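PDB 3EC6: general stress protein 26 from Bacillus anthracis, which is of unknown function but binds FAD and may carry out flavin-dependent redox chemistry, as pyridoxamine 5'-phosphate oxidase relatives do. Local coordinates for residues E6-I11 with E38-Y43; Y43-R48 with N99-W104. One frame throughout, in Å; residues are numbered along the deposited sequence.

Contact 1: residues E6-I11 with E38-Y43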
loop_
_atom_site.group_PDB
_atom_site.type_symbol
_atom_site.label_atom_id
_atom_site.label_comp_id
_atom_site.label_asym_id
_atom_site.label_seq_id
_atom_site.Cartn_x
_atom_site.Cartn_y
_atom_site.Cartn_z
ATOM N N GLU A 6 4.420 -22.744 5.425
ATOM C CA GLU A 6 3.665 -23.153 4.258
ATOM C C GLU A 6 2.556 -22.150 3.893
ATOM O O GLU A 6 2.369 -21.859 2.718
ATOM C CB GLU A 6 3.057 -24.540 4.482
ATOM C CG GLU A 6 2.177 -24.973 3.355
ATOM C CD GLU A 6 1.845 -26.469 3.429
ATOM O OE1 GLU A 6 2.024 -27.089 4.509
ATOM O OE2 GLU A 6 1.409 -27.012 2.390
ATOM N N LYS A 7 1.846 -21.645 4.899
ATOM C CA LYS A 7 0.801 -20.612 4.698
ATOM C C LYS A 7 1.410 -19.405 4.005
ATOM O O LYS A 7 0.822 -18.855 3.069
ATOM C CB LYS A 7 0.172 -20.163 6.030
ATOM C CG LYS A 7 -0.917 -21.088 6.732
ATOM C CD LYS A 7 -1.180 -20.582 8.196
ATOM C CE LYS A 7 -2.479 -21.114 8.797
ATOM N NZ LYS A 7 -2.540 -20.823 10.248
ATOM N N ILE A 8 2.606 -18.989 4.454
ATOM C CA ILE A 8 3.300 -17.840 3.839
ATOM C C ILE A 8 3.758 -18.117 2.423
ATOM O O ILE A 8 3.559 -17.323 1.529
ATOM C CB ILE A 8 4.494 -17.329 4.753
ATOM C CG1 ILE A 8 3.901 -16.751 6.043
ATOM C CG2 ILE A 8 5.329 -16.296 3.988
ATOM C CD1 ILE A 8 4.914 -16.560 7.144
ATOM N N THR A 9 4.361 -19.286 2.202
ATOM C CA THR A 9 4.816 -19.662 0.874
ATOM C C THR A 9 3.666 -19.736 -0.169
ATOM O O THR A 9 3.871 -19.298 -1.327
ATOM C CB THR A 9 5.566 -21.006 0.929
ATOM O OG1 THR A 9 6.696 -20.875 1.809
ATOM C CG2 THR A 9 6.070 -21.350 -0.436
ATOM N N THR A 10 2.525 -20.223 0.308
ATOM C CA THR A 10 1.246 -20.314 -0.434
ATOM C C THR A 10 0.906 -18.915 -0.974
ATOM O O THR A 10 0.633 -18.733 -2.186
ATOM C CB THR A 10 0.122 -20.872 0.474
ATOM O OG1 THR A 10 0.412 -22.229 0.879
ATOM C CG2 THR A 10 -1.222 -20.835 -0.214
ATOM N N ILE A 11 0.996 -17.917 -0.080
ATOM C CA ILE A 11 0.703 -16.540 -0.473
ATOM C C ILE A 11 1.723 -16.057 -1.455
ATOM O O ILE A 11 1.379 -15.518 -2.511
ATOM C CB ILE A 11 0.568 -15.578 0.753
ATOM C CG1 ILE A 11 -0.627 -15.966 1.643
ATOM C CG2 ILE A 11 0.422 -14.129 0.290
ATOM C CD1 ILE A 11 -1.982 -15.831 0.958
ATOM N N GLU A 38 12.747 -15.743 -4.100
ATOM C CA GLU A 38 13.580 -16.917 -3.891
ATOM C C GLU A 38 13.471 -17.243 -2.427
ATOM O O GLU A 38 13.948 -16.494 -1.581
ATOM C CB GLU A 38 14.983 -16.607 -4.275
ATOM C CG GLU A 38 15.137 -16.859 -5.756
ATOM C CD GLU A 38 16.572 -17.044 -6.133
ATOM O OE1 GLU A 38 17.455 -16.611 -5.344
ATOM O OE2 GLU A 38 16.823 -17.611 -7.220
ATOM N N ASP A 39 12.815 -18.362 -2.150
ATOM C CA ASP A 39 12.409 -18.669 -0.784
ATOM C C ASP A 39 11.633 -17.462 -0.218
ATOM O O ASP A 39 10.631 -17.041 -0.808
ATOM C CB ASP A 39 13.616 -19.056 0.050
ATOM C CG ASP A 39 14.187 -20.409 -0.376
ATOM O OD1 ASP A 39 13.385 -21.354 -0.602
ATOM O OD2 ASP A 39 15.420 -20.495 -0.487
ATOM N N PHE A 40 12.052 -16.929 0.928
ATOM C CA PHE A 40 11.255 -15.831 1.513
ATOM C C PHE A 40 11.765 -14.457 1.129
ATOM O O PHE A 40 11.204 -13.446 1.535
ATOM C CB PHE A 40 11.194 -15.945 3.057
ATOM C CG PHE A 40 10.464 -17.182 3.527
ATOM C CD1 PHE A 40 9.093 -17.313 3.327
ATOM C CD2 PHE A 40 11.177 -18.232 4.119
ATOM C CE1 PHE A 40 8.428 -18.450 3.712
ATOM C CE2 PHE A 40 10.502 -19.398 4.532
ATOM C CZ PHE A 40 9.126 -19.492 4.328
ATOM N N VAL A 41 12.785 -14.422 0.277
ATOM C CA VAL A 41 13.323 -13.156 -0.223
ATOM C C VAL A 41 12.522 -12.699 -1.419
ATOM O O VAL A 41 12.333 -13.459 -2.375
ATOM C CB VAL A 41 14.840 -13.295 -0.600
ATOM C CG1 VAL A 41 15.345 -12.001 -1.224
ATOM C CG2 VAL A 41 15.661 -13.664 0.685
ATOM N N LEU A 42 12.018 -11.462 -1.380
ATOM C CA LEU A 42 11.119 -11.001 -2.458
ATOM C C LEU A 42 11.942 -10.132 -3.406
ATOM O O LEU A 42 12.941 -9.530 -3.038
ATOM C CB LEU A 42 9.925 -10.155 -1.922
ATOM C CG LEU A 42 9.050 -10.948 -0.953
ATOM C CD1 LEU A 42 7.946 -10.028 -0.444
ATOM C CD2 LEU A 42 8.428 -12.161 -1.612
ATOM N N TYR A 43 11.512 -10.098 -4.668
ATOM C CA TYR A 43 12.202 -9.260 -5.677
ATOM C C TYR A 43 11.149 -8.563 -6.535
ATOM O O TYR A 43 10.109 -9.156 -6.835
ATOM C CB TYR A 43 13.043 -10.115 -6.638
ATOM C CG TYR A 43 14.247 -10.820 -5.995
ATOM C CD1 TYR A 43 15.499 -10.170 -5.940
ATOM C CD2 TYR A 43 14.113 -12.082 -5.406
ATOM C CE1 TYR A 43 16.635 -10.793 -5.331
ATOM C CE2 TYR A 43 15.206 -12.688 -4.778
ATOM C CZ TYR A 43 16.450 -12.051 -4.748
ATOM O OH TYR A 43 17.553 -12.629 -4.137
#
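In the helix whose Ile-8 and Thr-9 meet Phe-40, the carbonyl oxygen Glu-6 O takes two hydrogen bonds. Thr-10 N gives the ordinary helical bond, 2.9 Å from Glu-6 O. The hydroxyl Thr-10 OG1 adds a shorter one, 2.7 Å from Glu-6 O. This second donor stands well above the carbonyl plane, 39° out of it, and the two donors approach from opposite faces. The neighbouring Thr-9 works in a similar way. Its hydroxyl lies beside the backbone N and anti to the carbonyl carbon (chi1 -60°), which turns OG1 back along the helix to Lys-5 O, where it is hydrogen-bonded. The same OG1 touches the Phe-40 ring, with Thr-9 OG1 and Phe-40 CE1 3.5 Å apart.

Phe-40 belongs to a tight hairpin. Glu-38 to Val-41 form a type II' turn with Asp-39 and Phe-40 at its corners. It joins strand 27-38 to strand 41-47 in the antiparallel sheet, whose arrangement is consistent with the split-barrel fold of FMN-binding proteins. Paired backbone bonds close the turn: Glu-38 N to Val-41 O at 2.9 Å and Val-41 N to Glu-38 O at 3.0 Å.

From this turn the Phe-40 ring reaches helix 4-13, its far end closer to the helix than its base. The gamma methyl of Ile-8 supplies the apolar part of the contact, with Ile-8 CG2 3.8 Å from Phe-40 CE1 and 4.0 Å from Phe-40 CD1. The side chains of Ile-8 and Thr-9 each run across that of Phe-40 at about a right angle. Both meet the ring obliquely. Lys-5 and Ile-12 of the same helix also touch Phe-40, while buried Ile-8 packs on Ile-78 and Ile-123 of the sheet.

Contact 2: residues Y43-R48 with N99-W104. With FAD (flavin-adenine dinucleotide), chain B; SO4 (sulfate ion), chain C.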
loop_
_atom_site.group_PDB
_atom_site.type_symbol
_atom_site.label_atom_id
_atom_site.label_comp_id
_atom_site.label_asym_id
_atom_site.label_seq_id
_atom_site.Cartn_x
_atom_site.Cartn_y
_atom_site.Cartn_z
ATOM N N TYR A 43 11.512 -10.098 -4.668
ATOM C CA TYR A 43 12.202 -9.260 -5.677
ATOM C C TYR A 43 11.149 -8.563 -6.535
ATOM O O TYR A 43 10.109 -9.156 -6.835
ATOM C CB TYR A 43 13.043 -10.115 -6.638
ATOM C CG TYR A 43 14.247 -10.820 -5.995
ATOM C CD1 TYR A 43 15.499 -10.170 -5.940
ATOM C CD2 TYR A 43 14.113 -12.082 -5.406
ATOM C CE1 TYR A 43 16.635 -10.793 -5.331
ATOM C CE2 TYR A 43 15.206 -12.688 -4.778
ATOM C CZ TYR A 43 16.450 -12.051 -4.748
ATOM O OH TYR A 43 17.553 -12.629 -4.137
ATOM N N VAL A 44 11.416 -7.326 -6.913
ATOM C CA VAL A 44 10.520 -6.594 -7.828
ATOM C C VAL A 44 11.406 -6.080 -8.975
ATOM O O VAL A 44 12.507 -5.573 -8.740
ATOM C CB VAL A 44 9.892 -5.393 -7.122
ATOM C CG1 VAL A 44 9.102 -4.527 -8.096
ATOM C CG2 VAL A 44 8.962 -5.899 -5.997
ATOM N N ALA A 45 10.922 -6.233 -10.200
ATOM C CA ALA A 45 11.613 -5.743 -11.386
ATOM C C ALA A 45 11.154 -4.336 -11.647
ATOM O O ALA A 45 9.929 -4.053 -11.650
ATOM C CB ALA A 45 11.290 -6.672 -12.568
ATOM N N THR A 46 12.102 -3.418 -11.874
ATOM C CA THR A 46 11.725 -2.036 -12.132
ATOM C C THR A 46 12.791 -1.335 -12.969
ATOM O O THR A 46 13.859 -1.930 -13.257
ATOM C CB THR A 46 11.337 -1.260 -10.827
ATOM O OG1 THR A 46 10.623 -0.080 -11.189
ATOM C CG2 THR A 46 12.568 -0.910 -10.001
ATOM N N ASP A 47 12.525 -0.075 -13.288
ATOM C CA ASP A 47 13.478 0.740 -14.038
ATOM C C ASP A 47 14.426 1.381 -13.025
ATOM O O ASP A 47 14.001 1.851 -11.927
ATOM C CB ASP A 47 12.683 1.826 -14.776
ATOM C CG ASP A 47 13.580 2.871 -15.436
ATOM O OD1 ASP A 47 14.041 2.651 -16.563
ATOM O OD2 ASP A 47 13.807 3.937 -14.810
ATOM N N ARG A 48 15.712 1.423 -13.374
ATOM C CA ARG A 48 16.705 1.942 -12.413
ATOM C C ARG A 48 16.571 3.432 -12.081
ATOM O O ARG A 48 17.063 3.860 -11.032
ATOM C CB ARG A 48 18.128 1.629 -12.834
ATOM C CG ARG A 48 18.618 2.455 -13.931
ATOM C CD ARG A 48 20.174 2.348 -13.961
ATOM N NE ARG A 48 20.597 1.033 -14.447
ATOM C CZ ARG A 48 21.324 0.144 -13.754
ATOM N NH1 ARG A 48 21.737 0.363 -12.488
ATOM N NH2 ARG A 48 21.620 -1.006 -14.333
ATOM N N ASN A 99 6.722 -11.188 -19.988
ATOM C CA ASN A 99 6.259 -10.112 -20.895
ATOM C C ASN A 99 5.395 -9.042 -20.200
ATOM O O ASN A 99 5.209 -7.949 -20.742
ATOM C CB ASN A 99 5.582 -10.681 -22.146
ATOM C CG ASN A 99 6.600 -11.373 -23.086
ATOM O OD1 ASN A 99 7.833 -11.135 -22.989
ATOM N ND2 ASN A 99 6.095 -12.203 -23.997
ATOM N N SER A 100 4.887 -9.314 -18.982
ATOM C CA SER A 100 4.145 -8.266 -18.319
ATOM C C SER A 100 5.045 -7.076 -18.027
ATOM O O SER A 100 4.560 -5.923 -17.991
ATOM C CB SER A 100 3.532 -8.764 -17.009
ATOM O OG SER A 100 2.737 -9.922 -17.304
ATOM N N LEU A 101 6.350 -7.363 -17.866
ATOM C CA LEU A 101 7.324 -6.278 -17.565
ATOM C C LEU A 101 7.573 -5.329 -18.739
ATOM O O LEU A 101 8.200 -4.267 -18.563
ATOM C CB LEU A 101 8.626 -6.843 -17.009
ATOM C CG LEU A 101 8.476 -7.747 -15.780
ATOM C CD1 LEU A 101 9.875 -8.332 -15.486
ATOM C CD2 LEU A 101 8.001 -6.873 -14.618
ATOM N N LYS A 102 7.058 -5.663 -19.925
ATOM C CA LYS A 102 7.278 -4.854 -21.130
ATOM C C LYS A 102 6.575 -3.489 -21.017
ATOM O O LYS A 102 6.838 -2.599 -21.800
ATOM C CB LYS A 102 6.863 -5.623 -22.418
ATOM C CG LYS A 102 7.881 -6.669 -22.767
ATOM C CD LYS A 102 7.533 -7.418 -24.066
ATOM C CE LYS A 102 7.834 -6.624 -25.376
ATOM N NZ LYS A 102 9.108 -5.723 -25.391
ATOM N N ARG A 103 5.712 -3.342 -20.011
ATOM C CA ARG A 103 5.110 -2.050 -19.752
ATOM C C ARG A 103 6.157 -1.075 -19.301
ATOM O O ARG A 103 6.012 0.146 -19.515
ATOM C CB ARG A 103 4.043 -2.153 -18.650
ATOM C CG ARG A 103 2.836 -2.965 -19.080
ATOM C CD ARG A 103 1.936 -3.251 -17.859
ATOM N NE ARG A 103 0.656 -3.851 -18.256
ATOM C CZ ARG A 103 0.451 -5.139 -18.472
ATOM N NH1 ARG A 103 1.440 -6.039 -18.383
ATOM N NH2 ARG A 103 -0.775 -5.542 -18.790
ATOM N N TRP A 104 7.186 -1.586 -18.620
ATOM C CA TRP A 104 8.150 -0.683 -17.954
ATOM C C TRP A 104 9.596 -0.845 -18.412
ATOM O O TRP A 104 10.411 0.022 -18.099
ATOM C CB TRP A 104 8.093 -0.888 -16.422
ATOM C CG TRP A 104 6.679 -0.766 -15.933
ATOM C CD1 TRP A 104 5.929 0.397 -15.823
ATOM C CD2 TRP A 104 5.833 -1.835 -15.540
ATOM N NE1 TRP A 104 4.660 0.082 -15.355
ATOM C CE2 TRP A 104 4.564 -1.275 -15.206
ATOM C CE3 TRP A 104 6.008 -3.218 -15.458
ATOM C CZ2 TRP A 104 3.476 -2.085 -14.767
ATOM C CZ3 TRP A 104 4.914 -4.035 -15.029
ATOM C CH2 TRP A 104 3.673 -3.446 -14.699
HETATM P PA FAD B . 8.122 6.895 -10.758
HETATM O O1A FAD B . 9.627 6.981 -10.548
HETATM O O2A FAD B . 7.717 6.687 -12.206
HETATM O O5B FAD B . 7.366 8.289 -10.342
HETATM C C5B FAD B . 5.959 8.254 -10.306
HETATM C C4B FAD B . 5.630 8.641 -8.879
HETATM O O4B FAD B . 5.911 10.048 -8.720
HETATM C C3B FAD B . 4.153 8.385 -8.596
HETATM O O3B FAD B . 3.976 7.182 -7.848
HETATM C C2B FAD B . 3.713 9.686 -7.924
HETATM O O2B FAD B . 3.807 9.572 -6.513
HETATM C C1B FAD B . 4.716 10.740 -8.399
HETATM N N9A FAD B . 4.225 11.444 -9.611
HETATM C C8A FAD B . 3.353 10.938 -10.547
HETATM N N7A FAD B . 3.135 11.880 -11.498
HETATM C C5A FAD B . 3.861 12.973 -11.198
HETATM C C6A FAD B . 3.980 14.197 -11.855
HETATM N N6A FAD B . 3.082 14.515 -12.799
HETATM N N1A FAD B . 4.803 15.160 -11.294
HETATM C C2A FAD B . 5.493 14.903 -10.111
HETATM N N3A FAD B . 5.366 13.675 -9.468
HETATM C C4A FAD B . 4.557 12.722 -10.013
HETATM N N1 FAD B . 6.175 -0.807 -12.147
HETATM C C2 FAD B . 7.380 -1.478 -12.163
HETATM O O2 FAD B . 8.368 -0.786 -12.428
HETATM N N3 FAD B . 7.464 -2.814 -11.848
HETATM C C4 FAD B . 6.328 -3.537 -11.553
HETATM O O4 FAD B . 6.418 -4.766 -11.269
HETATM C C4X FAD B . 5.076 -2.892 -11.597
HETATM N N5 FAD B . 3.932 -3.623 -11.316
HETATM C C5X FAD B . 2.707 -2.971 -11.369
HETATM C C6 FAD B . 1.562 -3.747 -11.103
HETATM C C7 FAD B . 0.334 -3.080 -11.122
HETATM C C7M FAD B . -0.905 -3.900 -10.849
HETATM C C8 FAD B . 0.249 -1.698 -11.397
HETATM C C8M FAD B . -1.073 -0.945 -11.399
HETATM C C9 FAD B . 1.404 -0.935 -11.609
HETATM C C9A FAD B . 2.653 -1.586 -11.610
HETATM N N10 FAD B . 3.810 -0.852 -11.844
HETATM C C10 FAD B . 5.032 -1.524 -11.861
HETATM C "C1'" FAD B . 3.844 0.634 -11.987
HETATM C "C2'" FAD B . 4.187 1.374 -10.685
HETATM O "O2'" FAD B . 3.231 1.083 -9.662
HETATM C "C3'" FAD B . 4.107 2.876 -10.969
HETATM O "O3'" FAD B . 5.020 3.138 -12.049
HETATM C "C4'" FAD B . 4.477 3.704 -9.746
HETATM O "O4'" FAD B . 4.139 5.118 -9.921
HETATM C "C5'" FAD B . 5.982 3.578 -9.453
HETATM O "O5'" FAD B . 6.304 4.411 -8.348
HETATM P P FAD B . 7.697 5.209 -8.494
HETATM O O1P FAD B . 7.828 6.278 -7.415
HETATM O O2P FAD B . 8.872 4.291 -8.684
HETATM O O3P FAD B . 7.312 5.857 -9.906
HETATM S S SO4 C . -0.208 -9.525 -18.942
HETATM O O1 SO4 C . 0.827 -8.578 -19.391
HETATM O O2 SO4 C . -1.399 -8.758 -18.553
HETATM O O3 SO4 C . -0.544 -10.460 -20.022
HETATM O O4 SO4 C . 0.236 -10.376 -17.835
HETATM O O HOH W 1 12.431 1.879 -18.598
#
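Strand 41-47 passes a short 3-10 segment, residues 99-103, with the CA atoms of Ala-45 and Leu-101 7.5 Å apart. Both segments belong to a fold consistent with the split barrel of FMN-binding proteins, and both touch the isoalloxazine of FAD: the strand at its pyrimidine edge, Trp-104 over its face. Deep in the contact, Ala-45 CB sits against both methyls of Leu-101, nearer to CD1, with Ala-45 CB and Leu-101 CD1 3.6 Å apart. Farther along, a water joins the two segments: it donates to Asp-47 OD1 at 2.7 Å and to Trp-104 O at 2.8 Å. The other carboxylate oxygen, Asp-47 OD2, accepts from Gln-49 N.

The strand reads the pyrimidine edge of the flavin. FAD N3 donates an almost straight bond to Ala-45 O, 2.8 Å long with an angle of 175° at the hydrogen. Thr-46 OG1 donates to FAD O2 at 2.7 Å. The same hydroxyl is also hydrogen-bonded to Ser-50 OG.

From the loop, Trp-104 lays its indole nearly parallel to the flavin. FAD C10 is 3.3 Å above the indole plane, offset toward the rim. Arg-103 CB sits over the centre of the opposite face, so the indole is held between its neighbour and the cofactor. The extended Arg-103 chain carries its guanidinium back to Ser-100 O, where NH1 bonds in the carbonyl plane on a lone pair. NH1 also bonds O1 of a sulfate, probably from the crystallisation liquor, and NH2 makes a longer bond to O2. Ser-100 OG donates to sulfate O4 at 2.6 Å.

Contact 1 and contact 2 follow one another along strand 41-47 and share Tyr-43, but their centres lie about 20 Å apart and they do not otherwise touch. Contact 1 sits at the start of the strand, where the hairpin turn meets helix 4-13. Contact 2 sits at its end, where the strand and residues 99-104 contact the flavin directly. The side chain of Ile-8 is about 12 Å from the other FAD of the dimer, not the one in contact 2. Contact 2 reaches into the dimer interface: Glu-79 of the second subunit bonds its FAD, and Arg-103 forms a salt bridge with Asp-74 of that subunit. No other chain of the assembly touches the segments of contact 1.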